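Local coordinates for protein glutamine amidotransferase subunit pdxT (Thermus thermophilus, PDB 2YWD) that probably hydrolyses glutamine to glutamate and ammonia and passes the ammonia to the partner subunit PdxS for the synthesis of pyridoxal 5'-phosphate, at residues L87-V92 with V102-V107; E126-F131 with D178-R183; G133-A138 with S169-E174; G147-A152 with L160-K165. One frame throughout, in Å; residues are numbered along the deposited sequence.

How the contacts relate
From the N terminus, contact 1 comes first: the chain leaves helix 82-87 and, after a loop, strand 103-108 runs parallel beside strand 90-91. This closes before the others open. Contact 2 then closes the widest loop, from the turn before strand 129-136 to the start of helix 180-189. Contact 3 nests inside it, setting that same strand against the loop that carries His172 and Glu174. Contact 4, a hairpin at the edge of the seven-stranded sheet, nests inside both. Gln163 of contact 4 bonds to the backbone of contact 1, so the two sheets are tied together, while Leu181 of contact 2 packs on Phe171 of contact 3 and Leu160 of contact 4.

Contact 1 (L87-V92 with V102-V107); sequences LAKEIV and VLEAWV
In both Glu90 and Trp106 CG stands anti to the carbonyl carbon (chi1 -63° and -82°); the paired residues leave the same face of the sheet, and these rotations lay the glutamate's CB and CG over the indole. Glu90 CB sits 3.9 Å from the centroid of the five-membered ring of Trp106, a CH-pi contact, and Glu90 CG lies 3.6 Å from Trp106 NE1. Arg143 makes a cation-pi contact with the same indole.

On the other face Ala88 CB meets Val107 CG2 at 3.6 Å. Ile91, on this face too, lies near Arg109 of the predicted glutamine site. The backbones run parallel, strand 90-91 forming an edge of the small three-stranded sheet with 103-108 and 140-144. Leu103 N donates to Leu87 O at 2.9 Å, and Lys89 N returns the link to Leu103 O at 2.9 Å. Then the pairing slips by one residue, a beta bulge that gives segment 102-107 an extra residue; within it Ala105 O accepts from Glu90 N at 3.2 Å. Beyond the bulge Val107 N reaches Glu90 O at 2.9 Å in a nearly straight bond (169°), and Val107 O takes Val92 N at 2.8 Å.

Lys89 folds back at chi3 and chi4 to bond through NZ to Gly101 O; its ion pair with Glu104 is long and of doubtful geometry. Cohesion here therefore rests on backbone hydrogen bonds and apolar contacts far more than on charge, with the polar ends of Lys89 and Glu90 kept at the margin.

Contact 2 (E126-F131 with D178-R183); sequences EGLGSF and DPRLHR
Arg180 lies across Leu128 from its first carbon onward, its CB meeting Leu128 CD1 at 3.6 Å. Further out the chain bends at chi3 (-59°), which turns the guanidinium back over Leu128 CG with one face and directs NE at Asp178. NE bonds to Asp178 OD1 at 3.1 Å and, at greater length, to OD2. NH2 completes the side-on grip with a bond to Asp178 OD2 at 2.8 Å that lies in the guanidinium plane, and the same nitrogen crosses to strand 129-136, where Ser130 O accepts it at 2.6 Å, again at the edge of the group. The two-nitrogen grip fixes the rotation of the guanidinium and aims NH2 at the strand.

Asp178 has a second task, since its OD1 also accepts from Arg180 N at 3.0 Å, a capping bond at the entry to the C-terminal helix 180-189. Opposite this helix start, the strand begins in a hairpin with strand 118-125 whose classic beta bulge sets Leu128 and Gly129 both against Val125.

Phe131 carries the contact deeper. With CG anti to the backbone N (chi1 -167°), its ring reaches the helix start and takes Leu181 CB over one face, 3.9 Å from Phe131 CE1. The same CE1 comes within 3.4 Å of Asp178 CG, ring and carboxylate planes being turned 41° apart. The ring also packs on Pro173, which stands between the predicted charge-relay residues His172 and Glu174 in the sequence.

Contact 3 (G133-A138 with S169-E174); sequences GVFIRA and SSFHPE
His172 N to Val134 O, 2.8 Å, is the one direct hydrogen bond between strand 133-136 and the loop that follows strand 166-169; to each side of it the backbones are bridged by water. One water accepts from Val134 N and donates weakly to His172 O. A second accepts from Ile136 N at 2.9 Å and donates to Ser170 O at 2.7 Å. A third, bonded to Ile136 O, also lies at hydrogen-bonding distance, 2.8 Å, from His172 NE2, so the imidazole is linked through solvent to a residue of the predicted glutamine site.

The other end of the imidazole is fixed by protein: His172 ND1 donates to Glu174 OE2 at 2.7 Å, close to the ring plane. The His172 side chain also touches Cys81, as expected for the Cys-His-Glu triad predicted for this glutaminase. Val134 O lies at the ring's edge, 3.5 Å from His172 CD2.

Next to this polar network the two phenylalanines meet. Phe171 CB sits squarely over the Phe135 ring, 3.8 Å from the centroid and only 10° off the normal. With CG between the backbone N and the carbonyl carbon (chi1 58°), the Phe171 ring is turned so that it lies oblique to that of Phe135, their planes at 55°. Ser170 OG approaches the edge of Phe135, 3.6 Å from CE1.

Phe135 stacks on Phe119 of strand 118-125 and, like Ser170 and Phe171, touches Val159 of strand 157-163, while Phe171 and Pro173 rest on Leu181 of helix 180-189 and Ser169 borders strand 76-80.

Contact 4 (G147-A152 with L160-K165); sequences GVEVLA and LVRQGK
Leu160 packs tightly against Leu151 and Ala152 at the inner end of the contact: its CD2 lies 3.8 Å from Leu151 CB, and its CB 3.7 Å from Ala152 CB. There Leu160 O accepts from Leu151 N at 2.8 Å and, more weakly, from Ala152 N. Both residues thus face Leu160, the mark of a classic beta bulge. With CG beside the backbone N (chi1 -60°), the Leu151 side chain reaches across to Arg162, CD1 to CB 3.8 Å.

These strands, 149-154 and 157-163, form an antiparallel beta hairpin that ends the seven-stranded mixed sheet of the glutaminase fold, with 149-154 outermost. Past the bulge the pairing is regular: Glu149 N bonds to Arg162 O and Arg162 N to Glu149 O, each at 2.8 Å. Leu160 and Arg162 face helix 180-189, where Arg162 NH1 bonds to Tyr184 OH, whereas Val150 and Val161 turn to Leu144 of the small sheet.

Toward the outer end the side chains spread out, and Glu149 and Gly147 are exposed. Glu149 OE1 stays 5.0 Å from Arg162 NE, no ion pair; the extended arginine instead donates from NE to Gly164 O of its own strand end at 2.8 Å, in the guanidinium plane. Val148 CG1 still lies 3.8 Å from Val161 CB. Val148 CG2 meets the amide of Gln163, which is anchored by hydrogen bonds to Glu104 N and Val102 O.

Contact 1 (L87-V92 with V102-V107)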
loop_
_atom_site.group_PDB
_atom_site.type_symbol
_atom_site.label_atom_id
_atom_site.label_comp_id
_atom_site.label_asym_id
_atom_site.label_seq_id
_atom_site.Cartn_x
_atom_site.Cartn_y
_atom_site.Cartn_z
ATOM N N LEU A 87 -2.615 3.690 -5.262
ATOM C CA LEU A 87 -3.927 3.043 -5.270
ATOM C C LEU A 87 -5.109 4.014 -5.336
ATOM O O LEU A 87 -6.168 3.674 -5.862
ATOM C CB LEU A 87 -4.082 2.162 -4.023
ATOM C CG LEU A 87 -3.175 0.937 -3.875
ATOM C CD1 LEU A 87 -3.274 0.382 -2.453
ATOM C CD2 LEU A 87 -3.580 -0.119 -4.890
ATOM N N ALA A 88 -4.920 5.219 -4.809
ATOM C CA ALA A 88 -5.980 6.227 -4.756
ATOM C C ALA A 88 -6.568 6.670 -6.091
ATOM O O ALA A 88 -5.847 6.964 -7.045
ATOM C CB ALA A 88 -5.486 7.448 -3.990
ATOM N N LYS A 89 -7.892 6.732 -6.141
ATOM C CA LYS A 89 -8.586 7.161 -7.346
ATOM C C LYS A 89 -8.290 8.635 -7.605
ATOM O O LYS A 89 -8.193 9.065 -8.757
ATOM C CB LYS A 89 -10.096 6.952 -7.196
ATOM C CG LYS A 89 -10.893 7.390 -8.417
ATOM C CD LYS A 89 -12.285 6.790 -8.421
ATOM C CE LYS A 89 -12.229 5.275 -8.564
ATOM N NZ LYS A 89 -11.619 4.844 -9.854
ATOM N N GLU A 90 -8.137 9.404 -6.530
ATOM C CA GLU A 90 -7.845 10.829 -6.657
ATOM C C GLU A 90 -6.693 11.258 -5.758
ATOM O O GLU A 90 -6.657 10.928 -4.571
ATOM C CB GLU A 90 -9.072 11.677 -6.295
ATOM C CG GLU A 90 -10.303 11.492 -7.185
ATOM C CD GLU A 90 -10.050 11.858 -8.638
ATOM O OE1 GLU A 90 -9.177 12.712 -8.901
ATOM O OE2 GLU A 90 -10.741 11.298 -9.519
ATOM N N ILE A 91 -5.753 11.994 -6.337
ATOM C CA ILE A 91 -4.619 12.521 -5.592
ATOM C C ILE A 91 -4.825 14.027 -5.604
ATOM O O ILE A 91 -4.761 14.662 -6.659
ATOM C CB ILE A 91 -3.279 12.177 -6.266
ATOM C CG1 ILE A 91 -3.097 10.657 -6.307
ATOM C CG2 ILE A 91 -2.129 12.831 -5.502
ATOM C CD1 ILE A 91 -1.831 10.207 -7.018
ATOM N N VAL A 92 -5.089 14.592 -4.429
ATOM C CA VAL A 92 -5.335 16.025 -4.301
ATOM C C VAL A 92 -4.220 16.890 -4.887
ATOM O O VAL A 92 -3.062 16.783 -4.482
ATOM C CB VAL A 92 -5.533 16.414 -2.820
ATOM C CG1 VAL A 92 -5.889 17.897 -2.712
ATOM C CG2 VAL A 92 -6.621 15.553 -2.199
ATOM N N VAL A 102 -7.726 2.392 -8.046
ATOM C CA VAL A 102 -8.835 1.486 -7.765
ATOM C C VAL A 102 -9.488 1.773 -6.410
ATOM O O VAL A 102 -10.679 1.522 -6.219
ATOM C CB VAL A 102 -8.366 0.005 -7.801
ATOM C CG1 VAL A 102 -7.337 -0.250 -6.713
ATOM C CG2 VAL A 102 -9.559 -0.925 -7.639
ATOM N N LEU A 103 -8.709 2.304 -5.473
ATOM C CA LEU A 103 -9.225 2.612 -4.142
ATOM C C LEU A 103 -10.057 3.896 -4.147
ATOM O O LEU A 103 -9.576 4.952 -4.558
ATOM C CB LEU A 103 -8.060 2.755 -3.158
ATOM C CG LEU A 103 -8.405 3.139 -1.719
ATOM C CD1 LEU A 103 -9.189 2.013 -1.066
ATOM C CD2 LEU A 103 -7.124 3.425 -0.945
ATOM N N GLU A 104 -11.306 3.799 -3.697
ATOM C CA GLU A 104 -12.189 4.961 -3.644
ATOM C C GLU A 104 -11.759 5.877 -2.512
ATOM O O GLU A 104 -12.318 5.836 -1.418
ATOM C CB GLU A 104 -13.641 4.531 -3.419
ATOM C CG GLU A 104 -14.292 3.835 -4.603
ATOM C CD GLU A 104 -14.372 4.715 -5.838
ATOM O OE1 GLU A 104 -14.605 5.935 -5.696
ATOM O OE2 GLU A 104 -14.219 4.178 -6.954
ATOM N N ALA A 105 -10.761 6.708 -2.779
ATOM C CA ALA A 105 -10.263 7.619 -1.768
ATOM C C ALA A 105 -9.582 8.827 -2.387
ATOM O O ALA A 105 -9.107 8.771 -3.517
ATOM C CB ALA A 105 -9.286 6.888 -0.856
ATOM N N TRP A 106 -9.563 9.921 -1.632
ATOM C CA TRP A 106 -8.909 11.159 -2.036
ATOM C C TRP A 106 -7.701 11.240 -1.117
ATOM O O TRP A 106 -7.858 11.316 0.100
ATOM C CB TRP A 106 -9.816 12.362 -1.772
ATOM C CG TRP A 106 -10.840 12.621 -2.832
ATOM C CD1 TRP A 106 -11.581 11.697 -3.507
ATOM C CD2 TRP A 106 -11.265 13.903 -3.309
ATOM N NE1 TRP A 106 -12.446 12.323 -4.376
ATOM C CE2 TRP A 106 -12.271 13.678 -4.274
ATOM C CE3 TRP A 106 -10.894 15.221 -3.011
ATOM C CZ2 TRP A 106 -12.912 14.723 -4.945
ATOM C CZ3 TRP A 106 -11.533 16.263 -3.678
ATOM C CH2 TRP A 106 -12.532 16.006 -4.635
ATOM N N VAL A 107 -6.503 11.211 -1.688
ATOM C CA VAL A 107 -5.293 11.271 -0.882
ATOM C C VAL A 107 -4.447 12.486 -1.216
ATOM O O VAL A 107 -4.230 12.801 -2.386
ATOM C CB VAL A 107 -4.418 10.015 -1.086
ATOM C CG1 VAL A 107 -3.109 10.161 -0.318
ATOM C CG2 VAL A 107 -5.169 8.774 -0.622
#

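Contact 2 (E126-F131 with D178-R183)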
loop_
_atom_site.group_PDB
_atom_site.type_symbol
_atom_site.label_atom_id
_atom_site.label_comp_id
_atom_site.label_asym_id
_atom_site.label_seq_id
_atom_site.Cartn_x
_atom_site.Cartn_y
_atom_site.Cartn_z
ATOM N N GLU A 126 -8.147 -2.566 13.976
ATOM C CA GLU A 126 -9.294 -3.444 14.155
ATOM C C GLU A 126 -8.939 -4.894 13.841
ATOM O O GLU A 126 -8.405 -5.200 12.774
ATOM C CB GLU A 126 -10.451 -2.990 13.262
ATOM C CG GLU A 126 -11.696 -3.858 13.376
ATOM C CD GLU A 126 -12.791 -3.437 12.413
ATOM O OE1 GLU A 126 -12.518 -3.372 11.195
ATOM O OE2 GLU A 126 -13.923 -3.176 12.873
ATOM N N GLY A 127 -9.235 -5.779 14.789
ATOM C CA GLY A 127 -8.960 -7.191 14.610
ATOM C C GLY A 127 -7.531 -7.579 14.929
ATOM O O GLY A 127 -7.274 -8.674 15.428
ATOM N N LEU A 128 -6.597 -6.678 14.655
ATOM C CA LEU A 128 -5.190 -6.958 14.899
ATOM C C LEU A 128 -4.743 -6.575 16.303
ATOM O O LEU A 128 -4.134 -7.379 17.007
ATOM C CB LEU A 128 -4.336 -6.222 13.864
ATOM C CG LEU A 128 -2.874 -6.648 13.732
ATOM C CD1 LEU A 128 -2.811 -8.128 13.386
ATOM C CD2 LEU A 128 -2.194 -5.821 12.650
ATOM N N GLY A 129 -5.048 -5.348 16.708
ATOM C CA GLY A 129 -4.651 -4.882 18.023
ATOM C C GLY A 129 -3.723 -3.687 17.903
ATOM O O GLY A 129 -3.756 -2.977 16.901
ATOM N N SER A 130 -2.890 -3.464 18.914
ATOM C CA SER A 130 -1.960 -2.338 18.897
ATOM C C SER A 130 -0.812 -2.574 17.918
ATOM O O SER A 130 -0.190 -3.631 17.931
ATOM C CB SER A 130 -1.395 -2.104 20.299
ATOM O OG SER A 130 -0.462 -1.037 20.296
ATOM N N PHE A 131 -0.536 -1.584 17.074
ATOM C CA PHE A 131 0.537 -1.690 16.087
ATOM C C PHE A 131 1.310 -0.375 16.044
ATOM O O PHE A 131 0.711 0.704 16.023
ATOM C CB PHE A 131 -0.042 -1.986 14.702
ATOM C CG PHE A 131 0.991 -2.412 13.691
ATOM C CD1 PHE A 131 1.360 -3.750 13.578
ATOM C CD2 PHE A 131 1.617 -1.474 12.878
ATOM C CE1 PHE A 131 2.344 -4.150 12.663
ATOM C CE2 PHE A 131 2.604 -1.863 11.961
ATOM C CZ PHE A 131 2.966 -3.203 11.857
ATOM N N ASP A 178 7.435 -6.030 13.396
ATOM C CA ASP A 178 6.132 -6.647 13.642
ATOM C C ASP A 178 5.526 -7.047 12.292
ATOM O O ASP A 178 5.186 -6.187 11.485
ATOM C CB ASP A 178 5.221 -5.635 14.342
ATOM C CG ASP A 178 3.923 -6.246 14.833
ATOM O OD1 ASP A 178 3.505 -7.291 14.294
ATOM O OD2 ASP A 178 3.310 -5.664 15.753
ATOM N N PRO A 179 5.374 -8.361 12.035
ATOM C CA PRO A 179 4.811 -8.828 10.765
ATOM C C PRO A 179 3.304 -9.067 10.764
ATOM O O PRO A 179 2.754 -9.539 9.771
ATOM C CB PRO A 179 5.582 -10.118 10.525
ATOM C CG PRO A 179 5.605 -10.702 11.906
ATOM C CD PRO A 179 5.926 -9.497 12.802
ATOM N N ARG A 180 2.634 -8.732 11.862
ATOM C CA ARG A 180 1.197 -8.961 11.961
ATOM C C ARG A 180 0.315 -8.259 10.933
ATOM O O ARG A 180 -0.725 -8.796 10.549
ATOM C CB ARG A 180 0.712 -8.628 13.370
ATOM C CG ARG A 180 1.166 -9.638 14.419
ATOM C CD ARG A 180 0.607 -9.256 15.770
ATOM N NE ARG A 180 1.062 -7.923 16.140
ATOM C CZ ARG A 180 0.350 -7.063 16.855
ATOM N NH1 ARG A 180 -0.864 -7.392 17.283
ATOM N NH2 ARG A 180 0.855 -5.871 17.140
ATOM N N LEU A 181 0.699 -7.064 10.494
ATOM C CA LEU A 181 -0.109 -6.382 9.493
ATOM C C LEU A 181 0.116 -7.061 8.141
ATOM O O LEU A 181 -0.804 -7.162 7.327
ATOM C CB LEU A 181 0.240 -4.887 9.427
ATOM C CG LEU A 181 -0.656 -4.022 8.528
ATOM C CD1 LEU A 181 -2.135 -4.363 8.750
ATOM C CD2 LEU A 181 -0.392 -2.539 8.827
ATOM N N HIS A 182 1.334 -7.541 7.904
ATOM C CA HIS A 182 1.622 -8.239 6.654
ATOM C C HIS A 182 0.850 -9.557 6.622
ATOM O O HIS A 182 0.300 -9.940 5.588
ATOM C CB HIS A 182 3.122 -8.519 6.509
ATOM C CG HIS A 182 3.919 -7.333 6.063
ATOM N ND1 HIS A 182 4.212 -6.274 6.895
ATOM C CD2 HIS A 182 4.476 -7.036 4.865
ATOM C CE1 HIS A 182 4.916 -5.376 6.230
ATOM N NE2 HIS A 182 5.090 -5.813 4.996
ATOM N N ARG A 183 0.809 -10.252 7.756
ATOM C CA ARG A 183 0.081 -11.520 7.828
ATOM C C ARG A 183 -1.410 -11.266 7.603
ATOM O O ARG A 183 -2.087 -12.037 6.920
ATOM C CB ARG A 183 0.311 -12.201 9.186
ATOM C CG ARG A 183 -0.537 -13.463 9.409
ATOM C CD ARG A 183 -0.285 -14.517 8.334
ATOM N NE ARG A 183 0.996 -15.198 8.501
ATOM C CZ ARG A 183 1.531 -16.015 7.597
ATOM N NH1 ARG A 183 0.899 -16.247 6.454
ATOM N NH2 ARG A 183 2.686 -16.618 7.844
#

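Contact 3 (G133-A138 with S169-E174)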
loop_
_atom_site.group_PDB
_atom_site.type_symbol
_atom_site.label_atom_id
_atom_site.label_comp_id
_atom_site.label_asym_id
_atom_site.label_seq_id
_atom_site.Cartn_x
_atom_site.Cartn_y
_atom_site.Cartn_z
ATOM N N GLY A 133 2.986 2.534 14.481
ATOM C CA GLY A 133 2.955 3.210 13.195
ATOM C C GLY A 133 4.111 4.165 12.948
ATOM O O GLY A 133 4.329 5.103 13.714
ATOM N N VAL A 134 4.850 3.919 11.869
ATOM C CA VAL A 134 5.984 4.753 11.492
ATOM C C VAL A 134 5.578 5.617 10.303
ATOM O O VAL A 134 5.281 5.105 9.221
ATOM C CB VAL A 134 7.208 3.885 11.114
ATOM C CG1 VAL A 134 8.359 4.775 10.642
ATOM C CG2 VAL A 134 7.649 3.055 12.327
ATOM N N PHE A 135 5.562 6.931 10.520
ATOM C CA PHE A 135 5.169 7.901 9.498
ATOM C C PHE A 135 6.351 8.751 9.002
ATOM O O PHE A 135 7.099 9.319 9.799
ATOM C CB PHE A 135 4.089 8.835 10.064
ATOM C CG PHE A 135 2.814 8.137 10.471
ATOM C CD1 PHE A 135 1.689 8.177 9.648
ATOM C CD2 PHE A 135 2.727 7.471 11.693
ATOM C CE1 PHE A 135 0.493 7.567 10.038
ATOM C CE2 PHE A 135 1.536 6.855 12.093
ATOM C CZ PHE A 135 0.415 6.905 11.263
ATOM N N ILE A 136 6.504 8.837 7.683
ATOM C CA ILE A 136 7.575 9.628 7.069
ATOM C C ILE A 136 6.998 10.397 5.876
ATOM O O ILE A 136 6.645 9.796 4.864
ATOM C CB ILE A 136 8.727 8.710 6.592
ATOM C CG1 ILE A 136 9.333 7.982 7.800
ATOM C CG2 ILE A 136 9.789 9.528 5.872
ATOM C CD1 ILE A 136 10.391 6.950 7.443
ATOM N N ARG A 137 6.903 11.721 5.997
ATOM C CA ARG A 137 6.329 12.555 4.933
ATOM C C ARG A 137 4.989 11.933 4.543
ATOM O O ARG A 137 4.586 11.949 3.382
ATOM C CB ARG A 137 7.256 12.593 3.712
ATOM C CG ARG A 137 8.581 13.309 3.944
ATOM C CD ARG A 137 9.325 13.515 2.630
ATOM N NE ARG A 137 9.558 12.248 1.946
ATOM C CZ ARG A 137 10.528 11.393 2.256
ATOM N NH1 ARG A 137 11.375 11.671 3.240
ATOM N NH2 ARG A 137 10.640 10.251 1.592
ATOM N N ALA A 138 4.299 11.400 5.542
ATOM C CA ALA A 138 3.039 10.699 5.337
ATOM C C ALA A 138 1.923 11.412 4.582
ATOM O O ALA A 138 1.671 12.600 4.784
ATOM C CB ALA A 138 2.511 10.214 6.681
ATOM N N SER A 169 -2.090 1.885 3.654
ATOM C CA SER A 169 -1.683 2.555 4.888
ATOM C C SER A 169 -0.841 3.787 4.577
ATOM O O SER A 169 -0.127 3.825 3.577
ATOM C CB SER A 169 -0.872 1.603 5.778
ATOM O OG SER A 169 0.353 1.237 5.164
ATOM N N SER A 170 -0.926 4.802 5.431
ATOM C CA SER A 170 -0.125 5.999 5.217
ATOM C C SER A 170 1.186 5.849 5.988
ATOM O O SER A 170 2.100 6.668 5.844
ATOM C CB SER A 170 -0.881 7.249 5.677
ATOM O OG SER A 170 -1.401 7.082 6.980
ATOM N N PHE A 171 1.268 4.788 6.795
ATOM C CA PHE A 171 2.460 4.491 7.590
ATOM C C PHE A 171 3.219 3.277 7.042
ATOM O O PHE A 171 2.731 2.578 6.155
ATOM C CB PHE A 171 2.083 4.264 9.059
ATOM C CG PHE A 171 1.089 3.159 9.271
ATOM C CD1 PHE A 171 1.514 1.854 9.488
ATOM C CD2 PHE A 171 -0.279 3.428 9.262
ATOM C CE1 PHE A 171 0.595 0.828 9.693
ATOM C CE2 PHE A 171 -1.210 2.411 9.469
ATOM C CZ PHE A 171 -0.772 1.108 9.684
ATOM N N HIS A 172 4.408 3.030 7.588
ATOM C CA HIS A 172 5.274 1.946 7.131
ATOM C C HIS A 172 5.374 0.746 8.069
ATOM O O HIS A 172 6.242 0.704 8.945
ATOM C CB HIS A 172 6.687 2.490 6.907
ATOM C CG HIS A 172 6.771 3.562 5.868
ATOM N ND1 HIS A 172 7.012 3.292 4.539
ATOM C CD2 HIS A 172 6.656 4.907 5.964
ATOM C CE1 HIS A 172 7.046 4.426 3.860
ATOM N NE2 HIS A 172 6.833 5.422 4.702
ATOM N N PRO A 173 4.504 -0.256 7.891
ATOM C CA PRO A 173 4.587 -1.420 8.778
ATOM C C PRO A 173 5.903 -2.169 8.584
ATOM O O PRO A 173 6.387 -2.840 9.499
ATOM C CB PRO A 173 3.380 -2.257 8.365
ATOM C CG PRO A 173 3.233 -1.932 6.905
ATOM C CD PRO A 173 3.437 -0.429 6.891
ATOM N N GLU A 174 6.482 -2.042 7.392
ATOM C CA GLU A 174 7.739 -2.715 7.071
ATOM C C GLU A 174 8.928 -2.061 7.769
ATOM O O GLU A 174 10.048 -2.576 7.712
ATOM C CB GLU A 174 7.981 -2.731 5.554
ATOM C CG GLU A 174 8.485 -1.410 4.970
ATOM C CD GLU A 174 7.403 -0.359 4.794
ATOM O OE1 GLU A 174 6.269 -0.559 5.284
ATOM O OE2 GLU A 174 7.693 0.679 4.156
HETATM O O HOH W 1 4.568 1.250 10.998
HETATM O O HOH W 2 4.662 7.491 5.850
HETATM O O HOH W 3 8.003 7.689 3.548
#

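Contact 4 (G147-A152 with L160-K165)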
loop_
_atom_site.group_PDB
_atom_site.type_symbol
_atom_site.label_atom_id
_atom_site.label_comp_id
_atom_site.label_asym_id
_atom_site.label_seq_id
_atom_site.Cartn_x
_atom_site.Cartn_y
_atom_site.Cartn_z
ATOM N N GLY A 147 -17.856 2.417 0.287
ATOM C CA GLY A 147 -17.451 1.025 0.399
ATOM C C GLY A 147 -16.077 0.804 1.012
ATOM O O GLY A 147 -15.528 -0.299 0.934
ATOM N N VAL A 148 -15.518 1.842 1.629
ATOM C CA VAL A 148 -14.193 1.737 2.238
ATOM C C VAL A 148 -14.265 1.606 3.754
ATOM O O VAL A 148 -14.958 2.368 4.427
ATOM C CB VAL A 148 -13.322 2.958 1.884
ATOM C CG1 VAL A 148 -11.924 2.789 2.468
ATOM C CG2 VAL A 148 -13.244 3.114 0.371
ATOM N N GLU A 149 -13.543 0.628 4.287
ATOM C CA GLU A 149 -13.524 0.382 5.720
ATOM C C GLU A 149 -12.278 0.978 6.379
ATOM O O GLU A 149 -11.171 0.848 5.859
ATOM C CB GLU A 149 -13.589 -1.129 5.968
ATOM C CG GLU A 149 -13.426 -1.555 7.413
ATOM C CD GLU A 149 -13.674 -3.043 7.604
ATOM O OE1 GLU A 149 -13.161 -3.842 6.788
ATOM O OE2 GLU A 149 -14.377 -3.412 8.571
ATOM N N VAL A 150 -12.462 1.646 7.513
ATOM C CA VAL A 150 -11.333 2.228 8.236
ATOM C C VAL A 150 -10.911 1.239 9.312
ATOM O O VAL A 150 -11.670 0.964 10.240
ATOM C CB VAL A 150 -11.712 3.573 8.902
ATOM C CG1 VAL A 150 -10.527 4.114 9.695
ATOM C CG2 VAL A 150 -12.137 4.576 7.841
ATOM N N LEU A 151 -9.702 0.701 9.185
ATOM C CA LEU A 151 -9.193 -0.276 10.144
ATOM C C LEU A 151 -8.358 0.341 11.262
ATOM O O LEU A 151 -8.131 -0.295 12.291
ATOM C CB LEU A 151 -8.364 -1.333 9.414
ATOM C CG LEU A 151 -9.109 -2.124 8.337
ATOM C CD1 LEU A 151 -8.137 -3.051 7.618
ATOM C CD2 LEU A 151 -10.237 -2.923 8.980
ATOM N N ALA A 152 -7.898 1.574 11.061
ATOM C CA ALA A 152 -7.091 2.250 12.069
ATOM C C ALA A 152 -7.081 3.756 11.857
ATOM O O ALA A 152 -7.125 4.237 10.722
ATOM C CB ALA A 152 -5.657 1.711 12.050
ATOM N N LEU A 160 -5.270 3.532 8.031
ATOM C CA LEU A 160 -5.243 2.178 7.468
ATOM C C LEU A 160 -6.659 1.922 6.975
ATOM O O LEU A 160 -7.605 1.937 7.761
ATOM C CB LEU A 160 -4.865 1.126 8.515
ATOM C CG LEU A 160 -4.849 -0.316 7.970
ATOM C CD1 LEU A 160 -3.773 -0.438 6.890
ATOM C CD2 LEU A 160 -4.575 -1.313 9.092
ATOM N N VAL A 161 -6.808 1.705 5.670
ATOM C CA VAL A 161 -8.128 1.480 5.104
ATOM C C VAL A 161 -8.162 0.249 4.215
ATOM O O VAL A 161 -7.141 -0.167 3.670
ATOM C CB VAL A 161 -8.595 2.697 4.281
ATOM C CG1 VAL A 161 -8.597 3.946 5.151
ATOM C CG2 VAL A 161 -7.686 2.890 3.074
ATOM N N ARG A 162 -9.350 -0.322 4.065
ATOM C CA ARG A 162 -9.523 -1.514 3.249
ATOM C C ARG A 162 -10.767 -1.439 2.371
ATOM O O ARG A 162 -11.815 -0.952 2.792
ATOM C CB ARG A 162 -9.604 -2.754 4.145
ATOM C CG ARG A 162 -9.940 -4.040 3.400
ATOM C CD ARG A 162 -9.968 -5.251 4.326
ATOM N NE ARG A 162 -10.375 -6.459 3.609
ATOM C CZ ARG A 162 -10.429 -7.679 4.140
ATOM N NH1 ARG A 162 -10.099 -7.879 5.410
ATOM N NH2 ARG A 162 -10.821 -8.705 3.397
ATOM N N GLN A 163 -10.624 -1.915 1.142
ATOM C CA GLN A 163 -11.714 -1.958 0.184
ATOM C C GLN A 163 -11.588 -3.308 -0.500
ATOM O O GLN A 163 -10.823 -3.458 -1.452
ATOM C CB GLN A 163 -11.575 -0.839 -0.845
ATOM C CG GLN A 163 -12.590 -0.908 -1.968
ATOM C CD GLN A 163 -12.334 0.134 -3.039
ATOM O OE1 GLN A 163 -12.517 1.331 -2.816
ATOM N NE2 GLN A 163 -11.899 -0.319 -4.209
ATOM N N GLY A 164 -12.326 -4.294 0.001
ATOM C CA GLY A 164 -12.252 -5.623 -0.579
ATOM C C GLY A 164 -10.870 -6.206 -0.354
ATOM O O GLY A 164 -10.421 -6.325 0.787
ATOM N N LYS A 165 -10.183 -6.555 -1.436
ATOM C CA LYS A 165 -8.846 -7.122 -1.325
ATOM C C LYS A 165 -7.747 -6.083 -1.527
ATOM O O LYS A 165 -6.604 -6.424 -1.826
ATOM C CB LYS A 165 -8.685 -8.276 -2.316
ATOM C CG LYS A 165 -9.422 -9.533 -1.876
ATOM C CD LYS A 165 -9.241 -10.669 -2.865
ATOM C CE LYS A 165 -9.744 -11.988 -2.285
ATOM N NZ LYS A 165 -11.163 -11.908 -1.844
#